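Local coordinates for capsid fiber protein (Bacillus phage phi29, PDB 6QYY) that forms the base of the head fibers of phage phi29, probably anchoring these trimeric appendages to the capsid surface, at residues Met14-Leu18 against Trp63-Ala67; Pro91-Tyr97 against Leu110-Lys116. All coordinates share one frame; numbering follows the deposited sequence.

Contact 1. Residues Met14-Leu18 against Trp63-Ala67; sequences MAYRL and WQVIA
Leu-18 reaches Val-65 and Trp-63 through one branch of its side chain. From CB, which itself makes no close approach, the chain runs to CG, anti to the carbonyl carbon (chi1 -58°) and 3.9 Å from Val-65 CG1. CD2 then enters the corner between two residues, 3.8 Å from Val-65 CG2 and 3.9 Å from Trp-63 CE3. The Leu-18 and Val-65 side chains cross at about a right angle. The segment that carries Leu-18 comes out of a type II beta turn, Met-14 to Arg-17, which leads into strand 18-23 of the mixed sheet; strand 62-66 is an outermost strand of the antiparallel sheet within this chain, so the contact sets the approach to the mixed sheet against the antiparallel one. A single hydrogen bond crosses here: Ile-66 N donates to Tyr-16 O over 2.9 Å, nearly straight at 168° and in the carbonyl plane. The same oxygen receives a CA-H...O contact from Val-65 CA at 3.4 Å. Tyr-16 CB rests on Ile-66 CG1 at 3.8 Å. Arg-17, bent at chi2 (-69°), brings NE to 3.7 Å from Ile-66 CB, where NE is buried with no polar partner, whereas its NH1 bonds to Asp-82 O.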
loop_
_atom_site.group_PDB
_atom_site.type_symbol
_atom_site.label_atom_id
_atom_site.label_comp_id
_atom_site.label_asym_id
_atom_site.label_seq_id
_atom_site.Cartn_x
_atom_site.Cartn_y
_atom_site.Cartn_z
ATOM N N MET A 14 18.715 14.291 -5.416
ATOM C CA MET A 14 19.744 13.499 -4.765
ATOM C C MET A 14 19.182 12.154 -4.335
ATOM O O MET A 14 17.972 11.995 -4.130
ATOM C CB MET A 14 20.328 14.257 -3.581
ATOM C CG MET A 14 21.091 15.467 -4.079
ATOM S SD MET A 14 22.212 16.138 -2.875
ATOM C CE MET A 14 21.082 17.094 -1.871
ATOM N N ALA A 15 20.071 11.171 -4.245
ATOM C CA ALA A 15 19.636 9.829 -3.889
ATOM C C ALA A 15 19.076 9.815 -2.473
ATOM O O ALA A 15 19.502 10.579 -1.603
ATOM C CB ALA A 15 20.799 8.840 -4.022
ATOM N N TYR A 16 18.087 8.947 -2.255
ATOM C CA TYR A 16 17.467 8.752 -0.946
ATOM C C TYR A 16 16.716 9.988 -0.477
ATOM O O TYR A 16 16.604 10.225 0.724
ATOM C CB TYR A 16 18.490 8.313 0.111
ATOM C CG TYR A 16 19.355 7.217 -0.454
ATOM C CD1 TYR A 16 18.765 6.044 -0.924
ATOM C CD2 TYR A 16 20.731 7.384 -0.629
ATOM C CE1 TYR A 16 19.517 5.034 -1.501
ATOM C CE2 TYR A 16 21.509 6.357 -1.208
ATOM C CZ TYR A 16 20.879 5.193 -1.638
ATOM O OH TYR A 16 21.590 4.170 -2.214
ATOM N N ARG A 17 16.180 10.762 -1.414
ATOM C CA ARG A 17 15.330 11.892 -1.086
ATOM C C ARG A 17 13.919 11.647 -1.597
ATOM O O ARG A 17 13.706 10.963 -2.607
ATOM C CB ARG A 17 15.887 13.188 -1.672
ATOM C CG ARG A 17 17.321 13.471 -1.252
ATOM C CD ARG A 17 17.408 13.813 0.220
ATOM N NE ARG A 17 18.787 14.088 0.629
ATOM C CZ ARG A 17 19.355 15.287 0.579
ATOM N NH1 ARG A 17 18.667 16.327 0.133
ATOM N NH2 ARG A 17 20.613 15.449 0.974
ATOM N N LEU A 18 12.955 12.184 -0.865
ATOM C CA LEU A 18 11.556 12.024 -1.234
ATOM C C LEU A 18 11.249 12.826 -2.490
ATOM O O LEU A 18 11.787 13.921 -2.687
ATOM C CB LEU A 18 10.652 12.494 -0.088
ATOM C CG LEU A 18 10.913 11.747 1.226
ATOM C CD1 LEU A 18 10.350 12.554 2.406
ATOM C CD2 LEU A 18 10.337 10.329 1.176
ATOM N N TRP A 63 10.831 2.493 3.231
ATOM C CA TRP A 63 11.712 3.319 2.400
ATOM C C TRP A 63 12.963 3.696 3.177
ATOM O O TRP A 63 12.932 3.820 4.401
ATOM C CB TRP A 63 11.040 4.615 1.959
ATOM C CG TRP A 63 10.076 4.500 0.847
ATOM C CD1 TRP A 63 9.914 3.444 -0.013
ATOM C CD2 TRP A 63 9.131 5.489 0.457
ATOM N NE1 TRP A 63 8.913 3.728 -0.914
ATOM C CE2 TRP A 63 8.409 4.973 -0.640
ATOM C CE3 TRP A 63 8.805 6.764 0.942
ATOM C CZ2 TRP A 63 7.387 5.695 -1.271
ATOM C CZ3 TRP A 63 7.794 7.484 0.308
ATOM C CH2 TRP A 63 7.092 6.944 -0.775
ATOM N N GLN A 64 14.062 3.905 2.450
ATOM C CA GLN A 64 15.278 4.483 3.010
ATOM C C GLN A 64 15.364 5.938 2.575
ATOM O O GLN A 64 15.373 6.224 1.371
ATOM C CB GLN A 64 16.515 3.715 2.536
ATOM C CG GLN A 64 16.638 2.385 3.169
ATOM C CD GLN A 64 17.637 1.487 2.463
ATOM O OE1 GLN A 64 17.897 1.601 1.258
ATOM N NE2 GLN A 64 18.190 0.587 3.217
ATOM N N VAL A 65 15.426 6.855 3.550
ATOM C CA VAL A 65 15.421 8.292 3.287
ATOM C C VAL A 65 16.457 8.989 4.165
ATOM O O VAL A 65 16.639 8.641 5.335
ATOM C CB VAL A 65 14.031 8.924 3.534
ATOM C CG1 VAL A 65 14.046 10.381 3.084
ATOM C CG2 VAL A 65 12.937 8.153 2.781
ATOM N N ILE A 66 17.116 10.003 3.611
ATOM C CA ILE A 66 18.031 10.819 4.407
ATOM C C ILE A 66 17.250 11.606 5.459
ATOM O O ILE A 66 16.241 12.254 5.153
ATOM C CB ILE A 66 18.831 11.771 3.503
ATOM C CG1 ILE A 66 19.702 10.969 2.506
ATOM C CG2 ILE A 66 19.710 12.669 4.346
ATOM C CD1 ILE A 66 20.749 10.157 3.174
ATOM N N ALA A 67 17.728 11.564 6.706
ATOM C CA ALA A 67 17.123 12.348 7.783
ATOM C C ALA A 67 17.486 13.825 7.661
ATOM O O ALA A 67 18.664 14.185 7.556
ATOM C CB ALA A 67 17.581 11.823 9.142
#

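Contact 2. Residues Pro91-Tyr97 against Leu110-Lys116; sequences PSTVFGY and LVISRSK
Tyr-97 lays one face of its ring over Val-111, whose CB stands 3.8 Å from the ring centroid and 24° off the normal, a CH-pi contact. The ring gets there because CG sits between the backbone N and the carbonyl carbon (chi1 55°), which turns the ring to lie alongside the Val-111 side chain. The two residues form the hydrogen-bonded pair of an antiparallel beta hairpin, strands 96-98 and 107-112: Val-111 N to Tyr-97 O is 2.8 Å, and Tyr-97 N returns a bond to Val-111 O. Gly-96 faces Ile-112 as the adjoining non-hydrogen-bonded pair, its CA only 3.0 Å from Val-111 O, an approach that fits a residue without a side chain. Next along the ladder, Ser-113 N bonds Phe-95 O at 2.9 Å, from above the carbonyl plane. On the hairpin side away from Tyr-97, the Phe-95 and Leu-110 side chains cross at about a right angle, with Phe-95 CE1 3.6 Å from Leu-110 CD1. The polar end is organised by Arg-114, its chain bent at chi2 and chi3 until NH1 bridges two carbonyls of the 91-94 turn. Pro-91 O also accepts a bond from a water that donates to Arg-114 O as well. Of the two NH1 bonds, the one to Pro-91 O lies in the guanidinium plane, while Val-94 O, at 2.7 Å from NH1, is tilted 15° out of it.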
loop_
_atom_site.group_PDB
_atom_site.type_symbol
_atom_site.label_atom_id
_atom_site.label_comp_id
_atom_site.label_asym_id
_atom_site.label_seq_id
_atom_site.Cartn_x
_atom_site.Cartn_y
_atom_site.Cartn_z
ATOM N N PRO A 91 -0.835 15.224 12.083
ATOM C CA PRO A 91 -1.290 13.974 11.456
ATOM C C PRO A 91 -1.542 14.106 9.966
ATOM O O PRO A 91 -1.339 13.134 9.231
ATOM C CB PRO A 91 -2.580 13.637 12.219
ATOM C CG PRO A 91 -2.618 14.573 13.395
ATOM C CD PRO A 91 -1.830 15.773 13.017
ATOM N N SER A 92 -1.941 15.286 9.486
ATOM C CA SER A 92 -2.253 15.431 8.068
ATOM C C SER A 92 -1.024 15.418 7.163
ATOM O O SER A 92 -1.186 15.394 5.939
ATOM C CB SER A 92 -3.037 16.718 7.836
ATOM O OG SER A 92 -2.291 17.838 8.271
ATOM N N THR A 93 0.189 15.448 7.710
ATOM C CA THR A 93 1.396 15.434 6.891
ATOM C C THR A 93 2.255 14.205 7.119
ATOM O O THR A 93 3.311 14.078 6.482
ATOM C CB THR A 93 2.258 16.674 7.150
ATOM O OG1 THR A 93 2.789 16.601 8.480
ATOM C CG2 THR A 93 1.441 17.964 6.961
ATOM N N VAL A 94 1.845 13.303 8.009
ATOM C CA VAL A 94 2.619 12.095 8.261
ATOM C C VAL A 94 2.480 11.141 7.085
ATOM O O VAL A 94 1.375 10.907 6.579
ATOM C CB VAL A 94 2.160 11.427 9.562
ATOM C CG1 VAL A 94 2.817 10.069 9.704
ATOM C CG2 VAL A 94 2.502 12.310 10.748
ATOM N N PHE A 95 3.601 10.577 6.641
ATOM C CA PHE A 95 3.572 9.534 5.630
ATOM C C PHE A 95 4.242 8.254 6.100
ATOM O O PHE A 95 4.233 7.267 5.362
ATOM C CB PHE A 95 4.224 10.004 4.309
ATOM C CG PHE A 95 5.739 10.071 4.346
ATOM C CD1 PHE A 95 6.520 8.982 3.947
ATOM C CD2 PHE A 95 6.385 11.242 4.727
ATOM C CE1 PHE A 95 7.918 9.049 3.977
ATOM C CE2 PHE A 95 7.777 11.317 4.761
ATOM C CZ PHE A 95 8.548 10.214 4.386
ATOM N N GLY A 96 4.790 8.224 7.308
ATOM C CA GLY A 96 5.443 7.013 7.766
ATOM C C GLY A 96 5.971 7.206 9.165
ATOM O O GLY A 96 5.830 8.276 9.761
ATOM N N TYR A 97 6.580 6.142 9.690
ATOM C CA TYR A 97 7.179 6.198 11.012
ATOM C C TYR A 97 8.531 5.507 10.983
ATOM O O TYR A 97 8.747 4.553 10.228
ATOM C CB TYR A 97 6.263 5.570 12.093
ATOM C CG TYR A 97 5.825 4.148 11.831
ATOM C CD1 TYR A 97 6.618 3.075 12.217
ATOM C CD2 TYR A 97 4.600 3.875 11.223
ATOM C CE1 TYR A 97 6.217 1.764 11.998
ATOM C CE2 TYR A 97 4.183 2.567 11.004
ATOM C CZ TYR A 97 5.001 1.517 11.388
ATOM O OH TYR A 97 4.608 0.227 11.162
ATOM N N LEU A 110 12.053 3.832 7.273
ATOM C CA LEU A 110 10.715 4.159 7.756
ATOM C C LEU A 110 9.687 3.250 7.110
ATOM O O LEU A 110 9.867 2.781 5.981
ATOM C CB LEU A 110 10.336 5.612 7.466
ATOM C CG LEU A 110 10.284 6.032 5.989
ATOM C CD1 LEU A 110 8.846 5.912 5.421
ATOM C CD2 LEU A 110 10.811 7.448 5.818
ATOM N N VAL A 111 8.612 3.011 7.841
ATOM C CA VAL A 111 7.499 2.208 7.366
ATOM C C VAL A 111 6.437 3.163 6.838
ATOM O O VAL A 111 6.003 4.079 7.545
ATOM C CB VAL A 111 6.935 1.324 8.493
ATOM C CG1 VAL A 111 5.609 0.714 8.068
ATOM C CG2 VAL A 111 7.918 0.235 8.882
ATOM N N ILE A 112 6.015 2.954 5.600
ATOM C CA ILE A 112 5.028 3.842 4.996
ATOM C C ILE A 112 3.671 3.623 5.656
ATOM O O ILE A 112 3.165 2.494 5.725
ATOM C CB ILE A 112 4.954 3.605 3.482
ATOM C CG1 ILE A 112 6.300 3.917 2.840
ATOM C CG2 ILE A 112 3.839 4.438 2.860
ATOM C CD1 ILE A 112 6.536 3.124 1.542
ATOM N N SER A 113 3.070 4.713 6.132
ATOM C CA SER A 113 1.811 4.652 6.867
ATOM C C SER A 113 1.248 6.060 7.003
ATOM O O SER A 113 1.961 6.967 7.444
ATOM C CB SER A 113 2.029 4.023 8.250
ATOM O OG SER A 113 0.842 4.055 9.029
ATOM N N ARG A 114 -0.011 6.274 6.626
ATOM C CA ARG A 114 -0.572 7.609 6.796
ATOM C C ARG A 114 -1.122 7.844 8.200
ATOM O O ARG A 114 -1.549 8.965 8.496
ATOM C CB ARG A 114 -1.651 7.874 5.739
ATOM C CG ARG A 114 -1.066 8.301 4.382
ATOM C CD ARG A 114 -0.758 9.795 4.340
ATOM N NE ARG A 114 -1.953 10.606 4.566
ATOM C CZ ARG A 114 -2.158 11.374 5.637
ATOM N NH1 ARG A 114 -1.241 11.453 6.599
ATOM N NH2 ARG A 114 -3.288 12.067 5.752
ATOM N N SER A 115 -1.098 6.840 9.074
ATOM C CA SER A 115 -1.544 6.997 10.454
ATOM C C SER A 115 -0.353 7.082 11.407
ATOM O O SER A 115 0.651 6.382 11.237
ATOM C CB SER A 115 -2.464 5.844 10.865
ATOM O OG SER A 115 -1.919 4.593 10.476
ATOM N N LYS A 116 -0.476 7.944 12.414
ATOM C CA LYS A 116 0.603 8.142 13.373
ATOM C C LYS A 116 0.741 6.943 14.309
ATOM O O LYS A 116 -0.232 6.254 14.627
ATOM C CB LYS A 116 0.357 9.404 14.211
ATOM C CG LYS A 116 0.153 10.686 13.419
ATOM C CD LYS A 116 0.485 11.940 14.248
ATOM C CE LYS A 116 0.283 11.721 15.737
ATOM N NZ LYS A 116 0.083 13.004 16.482
HETATM O O HOH W 1 -2.115 10.576 10.492
#

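Both segments of contact 1 precede those of contact 2 in the chain, and the two centres lie about 15 Å apart. They share the antiparallel five-stranded sheet, in which strand 62-66 lies next to strand 107-112, and strand 107-112 next to 96-98. A probable hydrogen bond, Trp-63 N to Leu-110 O at 2.9 Å, spans the first of these pairs, and Leu-18 CD1 packs 3.6 Å from Phe-95 CZ, bringing the start of strand 18-23 against the stretch leading to the hairpin. The two contacts thus touch through Trp-63, Val-65 and Leu-18 of contact 1, joining early and late parts of the chain. In the trimer, Leu-117 of the second subunit packs on both Trp-63 and Ile-112, placing this shared region at a subunit interface.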